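Local coordinates for protein cellulase (Bacteroides salanitronis, PDB 6WQY) that probably cleaves beta-1,4-glucans internally as a broad-specificity endoglucanase of glycoside hydrolase family 5, the chain comprising the TIM-barrel part of a longer protein, at residues A171-H176 and I307-C312; D229-N234 and L246-H251; Y266-H271 and D317-S322; Y326-V331 and Q372-V377. All coordinates share one frame; numbering follows the deposited sequence. Where two conformers were deposited one is given.

Contact 1: A171-H176 and I307-C312; sequences AMNEIH and IGEMGC
The amide of Asn-173 and the carboxylate of Glu-309 meet through their oxygens, OD1 to OE2 at 3.7 Å, with their planes 25° apart. The carboxylate of Glu-174, turned 32° from that of Glu-309, brings OE2 to within 4.1 Å of Glu-309 OE1. Arg-76 accounts for the first approach: its guanidinium group forms a salt bridge with Glu-309 OE2 and a hydrogen bond to Asn-173 OD1. A single water makes a second bridge, taking the N-H of Asn-173 ND2 at 2.9 Å and donating to Glu-309 OE2 at 2.8 Å. The two segments follow strand 167-170 and end strand 305-310, the fourth and seventh strands of the (beta/alpha)8 barrel. In clan GH-A glycosidases, to which family 5 belongs, a pair of glutamates faces the substrate from just these two strand ends, and the placing of Glu-174 and Glu-309 is consistent with that role. Glu-309 gets there on an extended chain (chi2 180°), its carboxylate projected from the strand toward the loop. Two of the carboxylate oxygens have partners beyond the segments: Tyr-253 OH bonds to Glu-309 OE1, and His-251 ND1 to Glu-174 OE2.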
# COMPACT_ATOMS: atom_id res chain seq x y z
N ALA A 171 -7.53 -4.85 -2.31
CA ALA A 171 -8.85 -5.12 -1.74
C ALA A 171 -9.20 -4.19 -0.60
O ALA A 171 -10.35 -3.74 -0.49
CB ALA A 171 -8.85 -6.55 -1.21
N MET A 172 -8.25 -3.98 0.31
CA MET A 172 -8.43 -3.22 1.55
C MET A 172 -7.04 -2.96 2.10
O MET A 172 -6.03 -3.36 1.50
CB MET A 172 -9.36 -3.92 2.53
CG MET A 172 -8.93 -5.26 2.98
SD MET A 172 -10.33 -6.25 3.59
CE MET A 172 -10.94 -6.86 2.01
N ASN A 173 -6.98 -2.26 3.24
CA ASN A 173 -5.74 -1.72 3.78
C ASN A 173 -5.22 -2.54 4.95
O ASN A 173 -4.62 -3.60 4.73
CB ASN A 173 -5.93 -0.23 4.10
CG ASN A 173 -4.65 0.39 4.59
OD1 ASN A 173 -3.59 0.11 4.04
ND2 ASN A 173 -4.74 1.21 5.63
N GLU A 174 -5.45 -2.08 6.19
CA GLU A 174 -4.88 -2.68 7.40
C GLU A 174 -6.03 -3.16 8.27
O GLU A 174 -6.68 -2.37 8.95
CB GLU A 174 -4.03 -1.66 8.15
CG GLU A 174 -2.77 -1.29 7.43
CD GLU A 174 -1.87 -0.31 8.16
OE1 GLU A 174 -2.34 0.32 9.15
OE2 GLU A 174 -0.68 -0.17 7.78
N ILE A 175 -6.30 -4.45 8.22
CA ILE A 175 -7.45 -5.03 8.89
C ILE A 175 -7.01 -5.63 10.23
O ILE A 175 -6.13 -6.50 10.28
CB ILE A 175 -8.11 -6.09 7.99
CG1 ILE A 175 -8.60 -5.45 6.68
CG2 ILE A 175 -9.23 -6.80 8.74
CD1 ILE A 175 -9.56 -4.28 6.83
N HIS A 176 -7.63 -5.15 11.30
CA HIS A 176 -7.41 -5.67 12.64
C HIS A 176 -8.63 -5.33 13.49
O HIS A 176 -9.42 -4.42 13.16
CB HIS A 176 -6.13 -5.12 13.28
CG HIS A 176 -6.18 -3.66 13.54
ND1 HIS A 176 -6.47 -3.13 14.77
CD2 HIS A 176 -6.01 -2.61 12.70
CE1 HIS A 176 -6.46 -1.82 14.69
NE2 HIS A 176 -6.18 -1.47 13.44
N ILE A 307 5.43 -4.32 -0.97
CA ILE A 307 5.47 -3.57 0.29
C ILE A 307 4.69 -2.28 0.01
O ILE A 307 5.22 -1.30 -0.52
CB ILE A 307 6.90 -3.32 0.75
CG1 ILE A 307 7.62 -4.65 1.03
CG2 ILE A 307 6.91 -2.44 1.98
CD1 ILE A 307 9.11 -4.54 0.99
N GLY A 308 3.40 -2.30 0.33
CA GLY A 308 2.51 -1.21 -0.01
C GLY A 308 2.78 0.07 0.74
O GLY A 308 2.35 1.14 0.28
N GLU A 309 3.43 -0.01 1.91
CA GLU A 309 3.86 1.16 2.66
C GLU A 309 5.17 0.83 3.37
O GLU A 309 5.31 -0.25 3.96
CB GLU A 309 2.85 1.59 3.71
CG GLU A 309 1.49 1.97 3.18
CD GLU A 309 0.50 2.40 4.25
OE1 GLU A 309 0.92 2.72 5.39
OE2 GLU A 309 -0.73 2.43 3.93
N MET A 310 6.10 1.79 3.34
CA MET A 310 7.37 1.77 4.06
C MET A 310 7.82 3.23 4.13
O MET A 310 7.21 4.10 3.49
CB MET A 310 8.41 0.85 3.39
CG MET A 310 8.61 1.08 1.91
SD MET A 310 9.58 2.52 1.44
CE MET A 310 11.21 2.10 2.09
N GLY A 311 8.86 3.53 4.90
CA GLY A 311 9.41 4.87 4.89
C GLY A 311 10.05 5.24 6.21
O GLY A 311 10.18 4.42 7.12
N CYS A 312 10.43 6.52 6.32
CA CYS A 312 11.10 7.04 7.50
C CYS A 312 11.02 8.55 7.43
O CYS A 312 11.29 9.13 6.38
CB CYS A 312 12.58 6.59 7.52
SG CYS A 312 13.47 7.00 9.02
O HOH W 1 -2.14 2.32 6.30

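Contact 2: D229-N234 and L246-H251; sequences DLTVEN and LMVAVH
Thr-231 presses its methyl and hydroxyl against Val-248 and Val-250, and through these three side chains a helix is seated on its strand. The setting is a beta-alpha-beta unit of the TIM barrel: strand 219-222 leads into the short helix 228-234, and the chain returns as strand 246-251, parallel to the first. Thr-231 has the most surface buried by the contact. Its CG2 is anti to the backbone N, which carries the methyl down onto Val-248 CG1 at 3.6 Å; the two side chains run past one another in opposite senses. Val-250, two residues further along the same outward side of the strand, offers a single branch to both arms of the threonine. Its CG1, placed anti to the carbonyl carbon (chi1 -64°), is 4.0 Å from Thr-231 OG1 and equally far from Thr-231 CG2. Met-294 of helix 284-299 also packs on Val-250, continuing the apolar layer between sheet and helices. Ala-249, between the two valines, directs its CB away from the helix, while the strand backbone is hydrogen-bonded to strands 219-222 and 305-310. The threonine hydroxyl, though it lies against a valine methyl, has polar partners too. It bonds to the backbone oxygen of Asn-227, one helical turn earlier. A water that also donates to the carbonyl oxygen of Ala-249 gives its other hydrogen to Thr-231 OG1, at 2.7 Å from the water oxygen.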
# COMPACT_ATOMS: atom_id res chain seq x y z
N ASP A 229 4.67 -11.23 9.68
CA ASP A 229 4.58 -12.52 10.36
C ASP A 229 3.16 -13.08 10.29
O ASP A 229 2.96 -14.28 10.02
CB ASP A 229 5.06 -12.40 11.81
CG ASP A 229 6.55 -12.33 11.89
OD1 ASP A 229 7.21 -13.35 11.57
OD2 ASP A 229 7.07 -11.24 12.21
N LEU A 230 2.16 -12.26 10.57
CA LEU A 230 0.79 -12.76 10.53
C LEU A 230 0.36 -13.13 9.12
O LEU A 230 -0.53 -13.99 8.94
CB LEU A 230 -0.19 -11.78 11.15
CG LEU A 230 0.05 -11.48 12.63
CD1 LEU A 230 -1.01 -10.52 13.14
CD2 LEU A 230 0.04 -12.75 13.46
N THR A 231 0.95 -12.49 8.11
CA THR A 231 0.67 -12.81 6.72
C THR A 231 1.29 -14.16 6.34
O THR A 231 0.60 -15.07 5.87
CB THR A 231 1.18 -11.69 5.81
OG1 THR A 231 0.50 -10.47 6.16
CG2 THR A 231 0.92 -11.97 4.34
N VAL A 232 2.59 -14.33 6.58
CA VAL A 232 3.18 -15.61 6.19
C VAL A 232 2.54 -16.77 6.96
O VAL A 232 2.43 -17.88 6.43
CB VAL A 232 4.72 -15.63 6.30
CG1 VAL A 232 5.33 -14.50 5.48
CG2 VAL A 232 5.17 -15.57 7.75
N GLU A 233 2.12 -16.54 8.20
CA GLU A 233 1.55 -17.62 9.00
C GLU A 233 0.10 -17.94 8.64
O GLU A 233 -0.30 -19.11 8.73
CB GLU A 233 1.65 -17.27 10.49
CG GLU A 233 3.10 -17.16 10.97
CD GLU A 233 3.27 -16.38 12.26
OE1 GLU A 233 2.26 -15.92 12.84
OE2 GLU A 233 4.43 -16.21 12.70
N ASN A 234 -0.70 -16.95 8.25
CA ASN A 234 -2.14 -17.14 8.18
C ASN A 234 -2.79 -16.77 6.86
O ASN A 234 -3.95 -17.15 6.64
CB ASN A 234 -2.85 -16.37 9.31
CG ASN A 234 -2.26 -16.69 10.66
OD1 ASN A 234 -1.55 -15.86 11.26
ND2 ASN A 234 -2.53 -17.86 11.14
N LEU A 246 -2.53 -12.26 -8.59
CA LEU A 246 -2.79 -11.86 -7.22
C LEU A 246 -1.46 -11.65 -6.51
O LEU A 246 -0.59 -12.52 -6.53
CB LEU A 246 -3.59 -12.91 -6.46
CG LEU A 246 -4.96 -13.24 -7.03
CD1 LEU A 246 -5.64 -14.27 -6.15
CD2 LEU A 246 -5.83 -12.02 -7.23
N MET A 247 -1.32 -10.48 -5.88
CA MET A 247 -0.08 -10.09 -5.20
C MET A 247 -0.37 -9.89 -3.72
O MET A 247 -1.35 -9.22 -3.36
CB MET A 247 0.49 -8.79 -5.79
CG MET A 247 0.54 -8.76 -7.32
SD MET A 247 1.31 -7.30 -8.00
CE MET A 247 0.14 -6.04 -7.52
N VAL A 248 0.48 -10.45 -2.86
CA VAL A 248 0.32 -10.30 -1.41
C VAL A 248 0.84 -8.94 -0.99
O VAL A 248 2.00 -8.59 -1.25
CB VAL A 248 1.07 -11.41 -0.67
CG1 VAL A 248 0.84 -11.32 0.83
CG2 VAL A 248 0.66 -12.79 -1.20
N ALA A 249 0.01 -8.16 -0.31
CA ALA A 249 0.37 -6.84 0.17
C ALA A 249 0.78 -6.90 1.63
O ALA A 249 0.03 -7.42 2.45
CB ALA A 249 -0.83 -5.89 0.03
N VAL A 250 1.96 -6.34 1.96
CA VAL A 250 2.39 -6.15 3.34
C VAL A 250 2.84 -4.71 3.52
O VAL A 250 3.17 -4.02 2.55
CB VAL A 250 3.50 -7.13 3.77
CG1 VAL A 250 3.00 -8.56 3.74
CG2 VAL A 250 4.75 -6.96 2.94
N HIS A 251 2.89 -4.26 4.77
CA HIS A 251 3.47 -2.97 5.11
C HIS A 251 4.67 -3.20 6.02
O HIS A 251 4.70 -4.17 6.79
CB HIS A 251 2.45 -2.05 5.80
CG HIS A 251 1.29 -1.68 4.92
ND1 HIS A 251 0.20 -0.96 5.36
CD2 HIS A 251 1.07 -1.91 3.61
CE1 HIS A 251 -0.65 -0.77 4.36
NE2 HIS A 251 -0.15 -1.34 3.28
O HOH W 2 -0.33 -8.27 4.81

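Contact 3: Y266-H271 and D317-S322; sequences YSQWGH and DDLSES
Leu-319 and Ser-320 are the residues of 317-322 that meet Ser-267 and Gln-268, and Asp-317, just ahead of them, starts their helix. Asp-317 is its N-cap: OD2 accepts the backbone N-H of Ser-320 at 2.9 Å, nearly straight at 166°, from the anti side of the carboxylate and 21° out of its plane. Leu-319 reaches across with CD2, which lies 3.9 Å from Gln-268 NE2; the other end of that amide, OE1, is held by Asp-274 N. At Ser-320 the helix comes closest to the loop. Its OG rests 3.4 Å from Ser-267 CB, and its own CB is 3.6 Å from Ser-267 O. Glu-321 turns its CB away from the loop; its carboxylate forms a salt bridge with Arg-324 and accepts from Arg-315 N. The join lies at the rim of the TIM barrel, between the loop linking helices 256-259 and 284-299 and the start of helix 318-337. One water donates to the carbonyl oxygens of Ser-267 and Ser-320; another bonds to both serine hydroxyls and accepts from Gln-268 NE2. Polar groups of loop and helix are thus matched through solvent, joined by water bridges and van der Waals contact without a direct hydrogen bond.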
# COMPACT_ATOMS: atom_id res chain seq x y z
N TYR A 266 14.69 8.63 19.24
CA TYR A 266 15.53 7.69 18.49
C TYR A 266 15.90 8.36 17.17
O TYR A 266 15.09 8.42 16.25
CB TYR A 266 14.79 6.39 18.23
CG TYR A 266 14.31 5.71 19.48
CD1 TYR A 266 15.16 5.48 20.55
CD2 TYR A 266 12.99 5.28 19.59
CE1 TYR A 266 14.71 4.85 21.70
CE2 TYR A 266 12.54 4.65 20.73
CZ TYR A 266 13.40 4.44 21.78
OH TYR A 266 12.94 3.81 22.91
N SER A 267 17.15 8.83 17.08
CA SER A 267 17.61 9.58 15.92
C SER A 267 18.60 8.82 15.06
O SER A 267 19.02 9.34 14.02
CB SER A 267 18.25 10.90 16.38
OG SER A 267 19.33 10.66 17.26
N GLN A 268 19.00 7.61 15.45
CA GLN A 268 19.98 6.82 14.70
C GLN A 268 19.48 5.39 14.55
O GLN A 268 18.56 4.95 15.26
CB GLN A 268 21.35 6.86 15.38
CG GLN A 268 21.81 8.28 15.63
CD GLN A 268 23.26 8.40 16.08
OE1 GLN A 268 23.94 7.39 16.34
NE2 GLN A 268 23.74 9.62 16.19
N TRP A 269 20.07 4.66 13.60
CA TRP A 269 19.62 3.33 13.24
C TRP A 269 20.78 2.53 12.67
O TRP A 269 21.67 3.08 12.02
CB TRP A 269 18.51 3.41 12.17
CG TRP A 269 17.95 2.09 11.78
CD1 TRP A 269 16.95 1.42 12.43
CD2 TRP A 269 18.34 1.27 10.67
NE1 TRP A 269 16.71 0.23 11.79
CE2 TRP A 269 17.54 0.11 10.71
CE3 TRP A 269 19.27 1.41 9.63
CZ2 TRP A 269 17.64 -0.90 9.76
CZ3 TRP A 269 19.36 0.40 8.69
CH2 TRP A 269 18.55 -0.74 8.76
N GLY A 270 20.77 1.23 12.91
CA GLY A 270 21.70 0.33 12.28
C GLY A 270 22.98 0.12 13.06
O GLY A 270 23.15 0.57 14.19
N HIS A 271 23.93 -0.56 12.41
CA HIS A 271 25.12 -1.04 13.09
C HIS A 271 25.94 0.09 13.71
O HIS A 271 26.61 -0.13 14.73
CB HIS A 271 26.10 -1.75 12.14
CG HIS A 271 25.53 -2.93 11.42
ND1 HIS A 271 24.79 -3.91 12.05
CD2 HIS A 271 25.65 -3.32 10.13
CE1 HIS A 271 24.46 -4.84 11.17
NE2 HIS A 271 24.96 -4.50 9.99
N ASP A 317 18.42 17.65 11.59
CA ASP A 317 19.82 17.55 11.97
C ASP A 317 20.60 16.74 10.94
O ASP A 317 20.19 15.63 10.57
CB ASP A 317 19.88 16.87 13.34
CG ASP A 317 21.30 16.63 13.81
OD1 ASP A 317 21.95 17.61 14.25
OD2 ASP A 317 21.76 15.48 13.75
N ASP A 318 21.76 17.27 10.52
CA ASP A 318 22.55 16.64 9.47
C ASP A 318 22.95 15.21 9.83
O ASP A 318 22.86 14.30 9.01
CB ASP A 318 23.83 17.46 9.23
CG ASP A 318 23.70 18.47 8.10
OD1 ASP A 318 22.71 18.40 7.34
OD2 ASP A 318 24.60 19.33 7.97
N LEU A 319 23.45 15.01 11.05
CA LEU A 319 23.92 13.69 11.43
C LEU A 319 22.78 12.69 11.45
O LEU A 319 22.88 11.59 10.91
CB LEU A 319 24.60 13.76 12.79
CG LEU A 319 25.06 12.42 13.36
CD1 LEU A 319 26.05 11.74 12.43
CD2 LEU A 319 25.67 12.64 14.73
N SER A 320 21.67 13.07 12.08
CA SER A 320 20.51 12.17 12.13
C SER A 320 19.99 11.86 10.74
O SER A 320 19.60 10.71 10.46
CB SER A 320 19.42 12.81 12.99
OG SER A 320 19.89 13.07 14.30
N GLU A 321 19.96 12.86 9.84
CA GLU A 321 19.42 12.62 8.50
C GLU A 321 20.24 11.58 7.74
O GLU A 321 19.70 10.82 6.94
CB GLU A 321 19.30 13.94 7.74
CG GLU A 321 18.55 13.84 6.42
CD GLU A 321 17.05 13.57 6.55
OE1 GLU A 321 16.58 13.16 7.64
OE2 GLU A 321 16.33 13.73 5.53
N SER A 322 21.55 11.54 7.98
CA SER A 322 22.38 10.51 7.35
C SER A 322 21.83 9.12 7.64
O SER A 322 21.77 8.27 6.75
CB SER A 322 23.82 10.61 7.86
OG SER A 322 24.31 11.93 7.75
O HOH W 3 17.52 9.51 11.69
O HOH W 4 21.57 11.69 15.99

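Contact 4: Y326-V331 and Q372-V377; sequences YYLEYV and QEVIDV
With CG anti to the backbone N (chi1 -164°) and the chain extended beyond it, Glu-329 lays its flank across Val-377 at about a right angle. The contact runs along much of the acid: its CB and OE1 are both 3.8 Å from Val-377 CB, and its CG is 3.5 Å from the backbone oxygen of Val-377. Glu-329 thus covers the valine with its methylenes and with one carboxylate oxygen. Between the two segments the backbones are nearest here, the CA atoms of Glu-329 and Val-377 being 5.1 Å apart. These are neighbouring helices of the outer layer of the TIM barrel; 318-337 follows the seventh strand, 305-310, and 371-383 follows the eighth, 342-346. One turn back along the second helix, Val-374 holds CG1 anti to its N (chi1 175°) and meets Leu-328 CD1 at 3.6 Å, a purely apolar touch. Leu-328 also packs on Met-310 of strand 305-310, tying this helix pair to the barrel wall. On another side of helix 318-337, Val-331 CG2 covers one face of the Tyr-327 ring, 3.6 Å above its plane and offset toward the rim, while the Tyr-327 hydroxyl bonds to the backbone oxygen of Asp-254. Along the second helix, Gln-372 NE2 donates to Asp-376 OD1 at 3.0 Å, bent to 140° and arriving from above the carboxylate plane.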
# COMPACT_ATOMS: atom_id res chain seq x y z
N TYR A 326 20.41 6.23 5.05
CA TYR A 326 20.93 4.87 5.11
C TYR A 326 19.81 3.86 5.30
O TYR A 326 19.75 2.85 4.58
CB TYR A 326 21.99 4.76 6.22
CG TYR A 326 22.39 3.33 6.51
CD1 TYR A 326 22.88 2.50 5.51
CD2 TYR A 326 22.25 2.80 7.78
CE1 TYR A 326 23.22 1.20 5.77
CE2 TYR A 326 22.58 1.49 8.05
CZ TYR A 326 23.06 0.69 7.04
OH TYR A 326 23.41 -0.62 7.28
N TYR A 327 18.91 4.11 6.25
CA TYR A 327 17.77 3.22 6.46
C TYR A 327 16.98 3.02 5.18
O TYR A 327 16.67 1.88 4.78
CB TYR A 327 16.86 3.79 7.57
CG TYR A 327 15.59 2.99 7.76
CD1 TYR A 327 15.56 1.90 8.62
CD2 TYR A 327 14.44 3.30 7.07
CE1 TYR A 327 14.41 1.14 8.78
CE2 TYR A 327 13.29 2.55 7.22
CZ TYR A 327 13.28 1.48 8.07
OH TYR A 327 12.11 0.75 8.19
N LEU A 328 16.61 4.11 4.51
CA LEU A 328 15.78 4.00 3.31
C LEU A 328 16.52 3.29 2.19
O LEU A 328 15.93 2.47 1.48
CB LEU A 328 15.32 5.39 2.87
CG LEU A 328 14.30 6.05 3.80
CD1 LEU A 328 14.05 7.47 3.37
CD2 LEU A 328 12.98 5.29 3.81
N GLU A 329 17.81 3.58 2.03
CA GLU A 329 18.60 2.89 1.02
C GLU A 329 18.70 1.41 1.34
O GLU A 329 18.54 0.55 0.45
CB GLU A 329 19.99 3.54 0.91
CG GLU A 329 20.76 3.16 -0.35
CD GLU A 329 22.06 3.92 -0.54
OE1 GLU A 329 22.45 4.79 0.26
OE2 GLU A 329 22.77 3.60 -1.54
N TYR A 330 18.94 1.08 2.61
CA TYR A 330 19.07 -0.32 3.01
C TYR A 330 17.77 -1.08 2.78
O TYR A 330 17.78 -2.22 2.27
CB TYR A 330 19.47 -0.41 4.48
CG TYR A 330 19.92 -1.80 4.85
CD1 TYR A 330 19.02 -2.75 5.27
CD2 TYR A 330 21.24 -2.16 4.72
CE1 TYR A 330 19.43 -4.03 5.57
CE2 TYR A 330 21.66 -3.44 5.02
CZ TYR A 330 20.75 -4.37 5.44
OH TYR A 330 21.15 -5.65 5.74
N VAL A 331 16.64 -0.49 3.15
CA VAL A 331 15.36 -1.17 3.01
C VAL A 331 14.99 -1.33 1.54
O VAL A 331 14.46 -2.37 1.14
CB VAL A 331 14.27 -0.43 3.81
CG1 VAL A 331 12.90 -1.01 3.52
CG2 VAL A 331 14.56 -0.51 5.30
N GLN A 372 15.37 15.33 -2.99
CA GLN A 372 16.14 14.78 -4.11
C GLN A 372 17.12 13.72 -3.62
O GLN A 372 17.29 12.66 -4.25
CB GLN A 372 16.89 15.88 -4.84
CG GLN A 372 17.66 15.38 -6.05
CD GLN A 372 16.75 14.93 -7.17
OE1 GLN A 372 16.07 15.75 -7.79
NE2 GLN A 372 16.70 13.63 -7.42
N GLU A 373 17.80 13.99 -2.50
CA GLU A 373 18.79 13.05 -1.99
C GLU A 373 18.12 11.78 -1.49
O GLU A 373 18.68 10.68 -1.64
CB GLU A 373 19.58 13.73 -0.87
CG GLU A 373 20.60 14.77 -1.36
CD GLU A 373 19.99 16.04 -1.96
OE1 GLU A 373 18.91 16.47 -1.52
OE2 GLU A 373 20.61 16.62 -2.88
N VAL A 374 16.95 11.91 -0.88
CA VAL A 374 16.20 10.74 -0.42
C VAL A 374 15.77 9.88 -1.60
O VAL A 374 15.92 8.65 -1.59
CB VAL A 374 14.99 11.20 0.41
CG1 VAL A 374 14.14 10.00 0.80
CG2 VAL A 374 15.45 11.94 1.66
N ILE A 375 15.19 10.51 -2.62
CA ILE A 375 14.76 9.80 -3.82
C ILE A 375 15.93 9.10 -4.47
O ILE A 375 15.83 7.94 -4.89
CB ILE A 375 14.05 10.79 -4.77
CG1 ILE A 375 12.76 11.30 -4.13
CG2 ILE A 375 13.79 10.14 -6.10
CD1 ILE A 375 12.20 12.56 -4.75
N ASP A 376 17.08 9.77 -4.53
CA ASP A 376 18.25 9.17 -5.17
C ASP A 376 18.69 7.89 -4.48
O ASP A 376 19.06 6.93 -5.15
CB ASP A 376 19.40 10.18 -5.22
CG ASP A 376 19.17 11.28 -6.25
OD1 ASP A 376 18.25 11.14 -7.08
OD2 ASP A 376 19.93 12.27 -6.21
N VAL A 377 18.66 7.85 -3.15
CA VAL A 377 19.12 6.63 -2.48
C VAL A 377 18.11 5.49 -2.65
O VAL A 377 18.50 4.32 -2.73
CB VAL A 377 19.52 6.83 -1.00
CG1 VAL A 377 20.60 7.90 -0.87
CG2 VAL A 377 18.32 7.14 -0.14

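In the fold
The four contacts run from strand ends near the barrel centre (contact 1), through a helix-on-strand layer (contact 2), to the outer helices and loops (contacts 4 and 3). Contacts 1 and 2, with centres 10 Å apart, lie on neighbouring strands of the barrel sheet, 305-310 and 246-251, and touch directly, for Gly-308 N bonds to Val-250 O. Contacts 3 and 4 lie 13 Å apart between centres and both use helix 318-337; there Trp-269 packs on Tyr-326 and Tyr-327. Contact 4 reaches contact 1 where Tyr-327 and Leu-328 meet Gly-311 and Cys-312. Along the chain, contact 2 falls between the segments of contact 1, contacts 1 and 3 interleave, and contact 4 comes last, so local and long-range contacts together join the later barrel strands to their outer helices.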